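Local atomic coordinates of winged BEAN albumin 1 (Psophocarpus tetragonolobus, PDB entry 1WBA), a protein that serves as a 2S seed storage protein and belongs to the leguminous Kunitz-type protease inhibitor family. Residues V22-V33 with L44-Y55. Sequence-based numbering, arbitrary orientation.
Sequences VSFSDGAGIDVV and LSIVKSTRNIMY
Strands 30-33 and 45-48 pair antiparallel as a beta hairpin of the Kunitz-type beta-trefoil fold; the axes of these short strands approach to 4.6 Å, their directions 139° apart, with Asp31-Val47 and Val33-Ser45 as hydrogen-bonded pairs. The chain then turns back after Ser49, so that Met54 lies beside Gly29 and Tyr55 N reaches Ile30 O. The Asp31 side chain points to the same sheet face as Val47 and Val33, where Ser49, Arg51 and Ile53 surround its carboxylate. Its CG stands anti to the backbone N (chi1 -163°), which brings the carboxylate to the guanidinium in a nearly coplanar, side-on salt bridge: Arg51 NE meets Asp31 OD2 at 2.8 Å and Arg51 NH2 meets Asp31 OD1 at 2.9 Å, both on syn lone pairs. Ser49 OG donates to Asp31 OD2 from above the carboxylate plane and itself accepts from Arg51 N, closing an ST turn, and from Ile53 N. Were Asp31 an alanine, the Arg51 charge would probably lose its mate and the Ser49 hydroxyl this acceptor, leaving the arginine able to swing away. On the face of Val32 and Ile46, Ile30 CG2 touches Ile46 CG2 at 3.6 Å, and both side chains rest on Phe82 of strand 78-82. Val32 CG2 lies 4.0 Å from Tyr55 CE2, while Ile53 CG2 sits over the centre of the tyrosine ring. At the far end Lys48, bent at its last torsion (chi4 -68°), runs past Ala28 CB to a salt bridge with Asp26. There Lys48 NZ takes the syn lone pair of Asp26 OD2 at 2.6 Å, while Ser23 OG and Ala28 N reach Asp26 OD1 from opposite faces of the carboxylate.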
ATOM      1  N   VAL A  22       6.807  -5.801  -3.128  1.00 11.56           N
ATOM      2  CA  VAL A  22       7.620  -6.705  -2.314  1.00 11.93           C
ATOM      3  C   VAL A  22       8.602  -5.906  -1.453  1.00 12.38           C
ATOM      4  O   VAL A  22       9.216  -4.945  -1.922  1.00 10.94           O
ATOM      5  CB  VAL A  22       8.386  -7.711  -3.222  1.00 12.53           C
ATOM      6  CG1 VAL A  22       9.511  -8.384  -2.465  1.00 15.07           C
ATOM      7  CG2 VAL A  22       7.424  -8.776  -3.747  1.00 11.59           C
ATOM      8  N   SER A  23       8.712  -6.281  -0.185  1.00 10.31           N
ATOM      9  CA  SER A  23       9.620  -5.628   0.732  1.00 10.49           C
ATOM     10  C   SER A  23      11.064  -5.883   0.244  1.00 13.05           C
ATOM     11  O   SER A  23      11.468  -7.025  -0.027  1.00 13.18           O
ATOM     12  CB  SER A  23       9.382  -6.180   2.138  1.00 10.47           C
ATOM     13  OG  SER A  23      10.424  -5.858   3.020  1.00 16.53           O
ATOM     14  N   PHE A  24      11.817  -4.802   0.098  1.00 13.87           N
ATOM     15  CA  PHE A  24      13.188  -4.845  -0.371  1.00 16.79           C
ATOM     16  C   PHE A  24      14.141  -5.685   0.488  1.00 18.41           C
ATOM     17  O   PHE A  24      14.805  -6.589  -0.011  1.00 21.27           O
ATOM     18  CB  PHE A  24      13.709  -3.408  -0.483  1.00 20.75           C
ATOM     19  CG  PHE A  24      15.165  -3.313  -0.814  1.00 25.29           C
ATOM     20  CD1 PHE A  24      15.696  -4.025  -1.892  1.00 27.22           C
ATOM     21  CD2 PHE A  24      16.009  -2.516  -0.052  1.00 28.41           C
ATOM     22  CE1 PHE A  24      17.054  -3.953  -2.207  1.00 27.82           C
ATOM     23  CE2 PHE A  24      17.376  -2.433  -0.359  1.00 31.42           C
ATOM     24  CZ  PHE A  24      17.896  -3.156  -1.443  1.00 29.23           C
ATOM     25  N   SER A  25      14.200  -5.402   1.779  1.00 18.82           N
ATOM     26  CA  SER A  25      15.117  -6.117   2.646  1.00 21.01           C
ATOM     27  C   SER A  25      14.890  -7.610   2.830  1.00 22.77           C
ATOM     28  O   SER A  25      15.857  -8.346   3.005  1.00 26.63           O
ATOM     29  CB  SER A  25      15.181  -5.444   4.005  1.00 22.21           C
ATOM     30  OG  SER A  25      13.897  -5.430   4.588  1.00 28.12           O
ATOM     31  N   ASP A  26      13.644  -8.081   2.786  1.00 18.88           N
ATOM     32  CA  ASP A  26      13.413  -9.505   2.995  1.00 17.90           C
ATOM     33  C   ASP A  26      12.579 -10.266   1.985  1.00 16.42           C
ATOM     34  O   ASP A  26      12.353 -11.457   2.157  1.00 17.84           O
ATOM     35  CB  ASP A  26      12.846  -9.752   4.393  1.00 19.82           C
ATOM     36  CG  ASP A  26      11.499  -9.072   4.628  1.00 19.96           C
ATOM     37  OD1 ASP A  26      10.801  -8.677   3.672  1.00 20.60           O
ATOM     38  OD2 ASP A  26      11.150  -8.928   5.804  1.00 23.19           O
ATOM     39  N   GLY A  27      12.054  -9.580   0.982  1.00 14.17           N
ATOM     40  CA  GLY A  27      11.262 -10.262  -0.023  1.00 12.78           C
ATOM     41  C   GLY A  27       9.817 -10.598   0.322  1.00 12.17           C
ATOM     42  O   GLY A  27       9.138 -11.261  -0.468  1.00 14.18           O
ATOM     43  N   ALA A  28       9.313 -10.130   1.460  1.00  8.30           N
ATOM     44  CA  ALA A  28       7.928 -10.433   1.811  1.00  9.03           C
ATOM     45  C   ALA A  28       6.952  -9.542   1.042  1.00  8.04           C
ATOM     46  O   ALA A  28       7.223  -8.365   0.808  1.00  8.22           O
ATOM     47  CB  ALA A  28       7.704 -10.283   3.311  1.00  8.37           C
ATOM     48  N   GLY A  29       5.804 -10.114   0.694  1.00  7.97           N
ATOM     49  CA  GLY A  29       4.785  -9.379  -0.018  1.00  8.93           C
ATOM     50  C   GLY A  29       3.627  -8.928   0.865  1.00  9.05           C
ATOM     51  O   GLY A  29       3.655  -9.049   2.102  1.00  7.82           O
ATOM     52  N   ILE A  30       2.597  -8.413   0.204  1.00  8.45           N
ATOM     53  CA  ILE A  30       1.384  -7.908   0.848  1.00  7.15           C
ATOM     54  C   ILE A  30       0.378  -9.052   1.018  1.00  6.24           C
ATOM     55  O   ILE A  30       0.129  -9.818   0.082  1.00  5.27           O
ATOM     56  CB  ILE A  30       0.725  -6.779  -0.006  1.00  9.52           C
ATOM     57  CG1 ILE A  30       1.752  -5.694  -0.351  1.00  7.84           C
ATOM     58  CG2 ILE A  30      -0.499  -6.196   0.728  1.00  8.93           C
ATOM     59  CD1 ILE A  30       2.447  -5.095   0.856  1.00  9.82           C
ATOM     60  N   ASP A  31      -0.266  -9.090   2.180  1.00  6.11           N
ATOM     61  CA  ASP A  31      -1.220 -10.142   2.528  1.00  5.67           C
ATOM     62  C   ASP A  31      -2.434  -9.493   3.213  1.00  6.48           C
ATOM     63  O   ASP A  31      -2.402  -8.302   3.558  1.00  6.37           O
ATOM     64  CB  ASP A  31      -0.497 -11.081   3.497  1.00  4.27           C
ATOM     65  CG  ASP A  31      -1.152 -12.433   3.657  1.00  5.09           C
ATOM     66  OD1 ASP A  31      -2.266 -12.705   3.160  1.00  6.94           O
ATOM     67  OD2 ASP A  31      -0.493 -13.252   4.311  1.00 10.26           O
ATOM     68  N   VAL A  32      -3.521 -10.252   3.341  1.00  6.80           N
ATOM     69  CA  VAL A  32      -4.725  -9.769   3.999  1.00  5.94           C
ATOM     70  C   VAL A  32      -5.096 -10.876   4.990  1.00  6.68           C
ATOM     71  O   VAL A  32      -5.297 -12.028   4.603  1.00  7.28           O
ATOM     72  CB  VAL A  32      -5.884  -9.520   3.005  1.00  5.23           C
ATOM     73  CG1 VAL A  32      -7.068  -8.942   3.743  1.00  5.89           C
ATOM     74  CG2 VAL A  32      -5.464  -8.546   1.921  1.00  6.14           C
ATOM     75  N   VAL A  33      -5.108 -10.530   6.274  1.00  7.08           N
ATOM     76  CA  VAL A  33      -5.414 -11.473   7.353  1.00  5.16           C
ATOM     77  C   VAL A  33      -6.278 -10.779   8.397  1.00  6.20           C
ATOM     78  O   VAL A  33      -6.504  -9.574   8.337  1.00  5.52           O
ATOM     79  CB  VAL A  33      -4.123 -11.988   8.088  1.00  5.12           C
ATOM     80  CG1 VAL A  33      -3.202 -12.714   7.132  1.00  8.10           C
ATOM     81  CG2 VAL A  33      -3.362 -10.840   8.759  1.00  5.18           C
ATOM     82  N   LEU A  44      -9.620  -8.433   7.221  1.00  5.04           N
ATOM     83  CA  LEU A  44      -9.753  -7.040   6.796  1.00  5.50           C
ATOM     84  C   LEU A  44      -8.477  -6.237   6.921  1.00  5.95           C
ATOM     85  O   LEU A  44      -8.444  -5.079   6.506  1.00  5.36           O
ATOM     86  CB  LEU A  44     -10.828  -6.333   7.625  1.00  3.28           C
ATOM     87  CG  LEU A  44     -12.202  -6.979   7.690  1.00  8.38           C
ATOM     88  CD1 LEU A  44     -13.010  -6.268   8.737  1.00 10.89           C
ATOM     89  CD2 LEU A  44     -12.886  -6.917   6.332  1.00 10.83           C
ATOM     90  N   SER A  45      -7.429  -6.847   7.465  1.00  6.19           N
ATOM     91  CA  SER A  45      -6.162  -6.153   7.676  1.00  5.26           C
ATOM     92  C   SER A  45      -5.106  -6.369   6.587  1.00  5.94           C
ATOM     93  O   SER A  45      -4.788  -7.507   6.240  1.00  6.72           O
ATOM     94  CB  SER A  45      -5.588  -6.562   9.035  1.00  3.92           C
ATOM     95  OG  SER A  45      -6.531  -6.284  10.041  1.00  4.77           O
ATOM     96  N   ILE A  46      -4.567  -5.272   6.060  1.00  4.71           N
ATOM     97  CA  ILE A  46      -3.517  -5.347   5.050  1.00  6.52           C
ATOM     98  C   ILE A  46      -2.203  -5.376   5.821  1.00  6.07           C
ATOM     99  O   ILE A  46      -1.902  -4.456   6.592  1.00  9.40           O
ATOM    100  CB  ILE A  46      -3.571  -4.139   4.085  1.00  6.61           C
ATOM    101  CG1 ILE A  46      -4.927  -4.125   3.373  1.00  6.55           C
ATOM    102  CG2 ILE A  46      -2.438  -4.231   3.068  1.00 10.59           C
ATOM    103  CD1 ILE A  46      -5.173  -2.924   2.490  1.00  5.11           C
ATOM    104  N   VAL A  47      -1.417  -6.431   5.619  1.00  5.90           N
ATOM    105  CA  VAL A  47      -0.169  -6.605   6.345  1.00  5.00           C
ATOM    106  C   VAL A  47       0.964  -7.067   5.445  1.00  6.09           C
ATOM    107  O   VAL A  47       0.749  -7.398   4.277  1.00  6.97           O
ATOM    108  CB  VAL A  47      -0.337  -7.714   7.445  1.00  3.24           C
ATOM    109  CG1 VAL A  47      -1.512  -7.407   8.344  1.00  5.43           C
ATOM    110  CG2 VAL A  47      -0.540  -9.105   6.806  1.00  2.98           C
ATOM    111  N   LYS A  48       2.180  -7.047   5.989  1.00  6.56           N
ATOM    112  CA  LYS A  48       3.352  -7.566   5.284  1.00  6.08           C
ATOM    113  C   LYS A  48       3.249  -9.040   5.670  1.00  7.00           C
ATOM    114  O   LYS A  48       3.193  -9.369   6.857  1.00  5.51           O
ATOM    115  CB  LYS A  48       4.622  -6.959   5.862  1.00  6.61           C
ATOM    116  CG  LYS A  48       5.909  -7.538   5.321  1.00 11.18           C
ATOM    117  CD  LYS A  48       7.036  -6.555   5.629  1.00 16.72           C
ATOM    118  CE  LYS A  48       8.391  -7.126   5.327  1.00 21.45           C
ATOM    119  NZ  LYS A  48       8.651  -8.198   6.289  1.00 25.26           N
ATOM    120  N   SER A  49       3.199  -9.917   4.680  1.00  7.91           N
ATOM    121  CA  SER A  49       3.025 -11.337   4.938  1.00 11.11           C
ATOM    122  C   SER A  49       4.079 -12.047   5.760  1.00 12.69           C
ATOM    123  O   SER A  49       5.286 -11.862   5.570  1.00 10.86           O
ATOM    124  CB  SER A  49       2.839 -12.104   3.631  1.00  9.91           C
ATOM    125  OG  SER A  49       2.330 -13.416   3.874  1.00 11.79           O
ATOM    126  N   THR A  50       3.583 -12.898   6.653  1.00 14.19           N
ATOM    127  CA  THR A  50       4.433 -13.736   7.474  1.00 15.32           C
ATOM    128  C   THR A  50       4.159 -15.182   7.046  1.00 15.77           C
ATOM    129  O   THR A  50       4.573 -16.120   7.714  1.00 18.45           O
ATOM    130  CB  THR A  50       4.144 -13.539   8.997  1.00 17.21           C
ATOM    131  OG1 THR A  50       2.746 -13.691   9.249  1.00 18.83           O
ATOM    132  CG2 THR A  50       4.570 -12.150   9.443  1.00 17.72           C
ATOM    133  N   ARG A  51       3.481 -15.373   5.916  1.00 13.08           N
ATOM    134  CA  ARG A  51       3.180 -16.733   5.455  1.00 13.99           C
ATOM    135  C   ARG A  51       3.425 -16.949   3.966  1.00 14.93           C
ATOM    136  O   ARG A  51       2.779 -17.779   3.329  1.00 14.22           O
ATOM    137  CB  ARG A  51       1.738 -17.102   5.795  1.00 13.54           C
ATOM    138  CG  ARG A  51       0.701 -16.220   5.126  1.00 13.00           C
ATOM    139  CD  ARG A  51      -0.720 -16.570   5.565  1.00 12.97           C
ATOM    140  NE  ARG A  51      -1.690 -15.689   4.925  1.00 12.01           N
ATOM    141  CZ  ARG A  51      -2.944 -16.003   4.631  1.00 13.86           C
ATOM    142  NH1 ARG A  51      -3.434 -17.209   4.924  1.00 12.83           N
ATOM    143  NH2 ARG A  51      -3.695 -15.110   3.997  1.00  9.45           N
ATOM    144  N   ASN A  52       4.363 -16.185   3.418  1.00 16.82           N
ATOM    145  CA  ASN A  52       4.728 -16.276   2.004  1.00 17.30           C
ATOM    146  C   ASN A  52       3.648 -15.944   0.980  1.00 16.25           C
ATOM    147  O   ASN A  52       3.682 -16.450  -0.144  1.00 15.67           O
ATOM    148  CB  ASN A  52       5.338 -17.644   1.689  1.00 22.14           C
ATOM    149  CG  ASN A  52       6.514 -17.965   2.577  1.00 29.11           C
ATOM    150  OD1 ASN A  52       7.473 -17.195   2.659  1.00 32.53           O
ATOM    151  ND2 ASN A  52       6.426 -19.077   3.300  1.00 35.33           N
ATOM    152  N   ILE A  53       2.703 -15.086   1.350  1.00 10.98           N
ATOM    153  CA  ILE A  53       1.666 -14.668   0.406  1.00 12.06           C
ATOM    154  C   ILE A  53       2.115 -13.317  -0.155  1.00 10.70           C
ATOM    155  O   ILE A  53       2.714 -12.522   0.558  1.00 10.19           O
ATOM    156  CB  ILE A  53       0.282 -14.441   1.089  1.00 13.31           C
ATOM    157  CG1 ILE A  53      -0.330 -15.757   1.567  1.00 14.41           C
ATOM    158  CG2 ILE A  53      -0.672 -13.761   0.125  1.00 11.00           C
ATOM    159  CD1 ILE A  53      -0.672 -16.689   0.466  1.00 18.05           C
ATOM    160  N   MET A  54       1.866 -13.077  -1.435  1.00 12.46           N
ATOM    161  CA  MET A  54       2.216 -11.798  -2.041  1.00 14.22           C
ATOM    162  C   MET A  54       1.186 -11.453  -3.086  1.00 13.57           C
ATOM    163  O   MET A  54       1.307 -11.839  -4.255  1.00 13.42           O
ATOM    164  CB  MET A  54       3.644 -11.775  -2.616  1.00 17.64           C
ATOM    165  CG  MET A  54       4.163 -13.054  -3.226  1.00 24.84           C
ATOM    166  SD  MET A  54       5.910 -12.869  -3.691  1.00 31.36           S
ATOM    167  CE  MET A  54       6.757 -13.137  -2.128  1.00 27.31           C
ATOM    168  N   TYR A  55       0.140 -10.755  -2.650  1.00 10.16           N
ATOM    169  CA  TYR A  55      -0.946 -10.370  -3.545  1.00  8.51           C
ATOM    170  C   TYR A  55      -0.556  -9.236  -4.512  1.00 10.51           C
ATOM    171  O   TYR A  55       0.144  -8.277  -4.132  1.00  9.87           O
ATOM    172  CB  TYR A  55      -2.179  -9.942  -2.742  1.00  6.09           C
ATOM    173  CG  TYR A  55      -2.859 -11.042  -1.933  1.00  9.58           C
ATOM    174  CD1 TYR A  55      -3.031 -12.329  -2.458  1.00  9.49           C
ATOM    175  CD2 TYR A  55      -3.375 -10.780  -0.658  1.00  8.04           C
ATOM    176  CE1 TYR A  55      -3.711 -13.320  -1.735  1.00 11.18           C
ATOM    177  CE2 TYR A  55      -4.054 -11.762   0.072  1.00  8.25           C
ATOM    178  CZ  TYR A  55      -4.214 -13.028  -0.470  1.00 10.51           C
ATOM    179  OH  TYR A  55      -4.878 -13.996   0.244  1.00  8.42           O
TER
HETATM  180  O   HOH W   1       5.374 -12.956   1.329  1.00  9.47           O
HETATM  181  O   HOH W   2       2.679  -8.584  -2.678  1.00  6.26           O
HETATM  182  O   HOH W   3       0.581 -12.796   6.868  1.00  7.16           O
HETATM  183  O   HOH W   4      -6.222 -13.257   2.276  1.00  9.61           O